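Local coordinates for protein multi-copper Oxidase CueO (Ochrobactrum, PDB 6EVG) that oxidises lignin model compounds and lignosulfonate as a copper-dependent, laccase-like oxidase, and probably phenols in general, at residues L28-A33 / L67-N72. Sequence-based numbering, arbitrary orientation.
Sequences LVEPDA and LVRLKN
The guanidinium of R69 carries L28 over one face and E30 at its edge. L28 CD2 lies over this face, off its centre, 3.7 Å from R69 NH2. At the edge, R69 NH2 makes a salt bridge to E30 OE2 at 3.1 Å. The oxygen lies almost in the guanidinium plane. The carboxylate plane is turned 71° from the guanidinium, and R69 NH2 meets OE2 from above it. A weak bond from R69 NE reaches the same oxygen, which therefore takes both donors. R69 is bent at chi3 (71°), which turns the guanidinium back to lie beside E30. L28 CD1 also touches L67 CD2, on the face of the sheet that carries L28 and L67. The backbones pair as parallel strands, with V29 N hydrogen-bonded to L67 O at 2.9 Å and R69 N to V29 O at the same length. Strand 28-29 is an outermost strand of a five-stranded sheet in a cupredoxin-like domain, as in other multicopper oxidases. Strand 148-153 flanks 67-71 on its other side. V29 and V68 point to the face opposite L28 and L67, where both touch V37 of strand 36-46. Beyond the paired residues, P31 CG rests on L70 CD2 at 3.9 Å, and V76 of strand 75-82 touches both side chains.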
loop_
_atom_site.group_PDB
_atom_site.type_symbol
_atom_site.label_atom_id
_atom_site.label_comp_id
_atom_site.label_asym_id
_atom_site.label_seq_id
_atom_site.Cartn_x
_atom_site.Cartn_y
_atom_site.Cartn_z
ATOM N N LEU A 28 14.312 -2.536 11.721
ATOM C CA LEU A 28 13.321 -2.015 12.669
ATOM C C LEU A 28 13.815 -0.691 13.219
ATOM O O LEU A 28 14.949 -0.625 13.758
ATOM C CB LEU A 28 13.154 -3.020 13.795
ATOM C CG LEU A 28 12.272 -2.638 14.943
ATOM C CD1 LEU A 28 10.820 -2.430 14.526
ATOM C CD2 LEU A 28 12.332 -3.670 16.079
ATOM N N VAL A 29 12.971 0.334 13.141
ATOM C CA VAL A 29 13.311 1.653 13.686
ATOM C C VAL A 29 12.202 2.077 14.623
ATOM O O VAL A 29 11.013 2.059 14.250
ATOM C CB VAL A 29 13.535 2.677 12.566
ATOM C CG1 VAL A 29 13.725 4.076 13.147
ATOM C CG2 VAL A 29 14.718 2.281 11.709
ATOM N N GLU A 30 12.579 2.481 15.829
ATOM C CA GLU A 30 11.659 3.031 16.823
ATOM C C GLU A 30 12.128 4.427 17.214
ATOM O O GLU A 30 13.300 4.764 17.020
ATOM C CB GLU A 30 11.589 2.110 18.056
ATOM C CG GLU A 30 11.017 0.753 17.685
ATOM C CD GLU A 30 11.132 -0.272 18.783
ATOM O OE1 GLU A 30 12.274 -0.631 19.187
ATOM O OE2 GLU A 30 10.097 -0.747 19.316
ATOM N N PRO A 31 11.248 5.274 17.751
ATOM C CA PRO A 31 11.684 6.628 18.147
ATOM C C PRO A 31 12.854 6.553 19.127
ATOM O O PRO A 31 12.889 5.716 20.032
ATOM C CB PRO A 31 10.442 7.208 18.781
ATOM C CG PRO A 31 9.268 6.459 18.098
ATOM C CD PRO A 31 9.804 5.059 17.985
ATOM N N ASP A 32 13.794 7.486 18.953
ATOM C CA ASP A 32 15.001 7.551 19.792
ATOM C C ASP A 32 14.690 8.250 21.101
ATOM O O ASP A 32 13.533 8.522 21.436
ATOM C CB ASP A 32 16.134 8.169 18.995
ATOM C CG ASP A 32 15.961 9.663 18.715
ATOM O OD1 ASP A 32 15.089 10.313 19.321
ATOM O OD2 ASP A 32 16.781 10.191 17.882
ATOM N N ALA A 33 15.744 8.519 21.889
ATOM C CA ALA A 33 15.573 9.134 23.192
ATOM C C ALA A 33 14.925 10.486 23.149
ATOM O O ALA A 33 14.386 10.935 24.152
ATOM C CB ALA A 33 16.891 9.219 23.945
ATOM N N LEU A 67 11.193 -0.513 8.626
ATOM C CA LEU A 67 9.878 -0.670 9.283
ATOM C C LEU A 67 9.930 0.150 10.558
ATOM O O LEU A 67 10.706 -0.147 11.468
ATOM C CB LEU A 67 9.546 -2.135 9.521
ATOM C CG LEU A 67 8.124 -2.362 10.096
ATOM C CD1 LEU A 67 7.509 -3.617 9.570
ATOM C CD2 LEU A 67 8.076 -2.280 11.591
ATOM N N VAL A 68 9.163 1.233 10.559
ATOM C CA VAL A 68 9.033 2.134 11.703
ATOM C C VAL A 68 7.910 1.608 12.586
ATOM O O VAL A 68 6.791 1.421 12.134
ATOM C CB VAL A 68 8.731 3.568 11.241
ATOM C CG1 VAL A 68 8.571 4.493 12.443
ATOM C CG2 VAL A 68 9.790 4.060 10.294
ATOM N N ARG A 69 8.216 1.304 13.866
ATOM C CA ARG A 69 7.202 0.811 14.797
ATOM C C ARG A 69 6.864 1.892 15.815
ATOM O O ARG A 69 7.781 2.397 16.501
ATOM C CB ARG A 69 7.688 -0.445 15.473
ATOM C CG ARG A 69 6.608 -1.077 16.335
ATOM C CD ARG A 69 6.865 -2.565 16.565
ATOM N NE ARG A 69 7.961 -2.657 17.425
ATOM C CZ ARG A 69 8.677 -3.788 17.702
ATOM N NH1 ARG A 69 8.421 -4.972 17.139
ATOM N NH2 ARG A 69 9.636 -3.727 18.605
ATOM N N LEU A 70 5.614 2.300 15.838
ATOM C CA LEU A 70 5.089 3.345 16.677
ATOM C C LEU A 70 4.039 2.809 17.611
ATOM O O LEU A 70 3.214 1.979 17.241
ATOM C CB LEU A 70 4.455 4.406 15.802
ATOM C CG LEU A 70 5.387 5.057 14.763
ATOM C CD1 LEU A 70 4.608 6.047 13.930
ATOM C CD2 LEU A 70 6.608 5.668 15.362
ATOM N N LYS A 71 4.036 3.310 18.844
ATOM C CA LYS A 71 3.064 2.923 19.857
ATOM C C LYS A 71 1.870 3.853 19.827
ATOM O O LYS A 71 2.036 5.078 19.808
ATOM C CB LYS A 71 3.675 2.922 21.217
ATOM C CG LYS A 71 4.767 1.902 21.385
ATOM C CD LYS A 71 5.360 1.880 22.767
ATOM C CE LYS A 71 6.212 3.072 23.029
ATOM N NZ LYS A 71 7.175 2.762 24.147
ATOM N N ASN A 72 0.648 3.302 19.856
ATOM C CA ASN A 72 -0.509 4.125 20.001
ATOM C C ASN A 72 -0.330 4.979 21.253
ATOM O O ASN A 72 0.161 4.507 22.299
ATOM C CB ASN A 72 -1.772 3.268 20.114
ATOM C CG ASN A 72 -3.014 4.046 19.856
ATOM O OD1 ASN A 72 -3.060 4.927 19.002
ATOM N ND2 ASN A 72 -4.044 3.736 20.665
#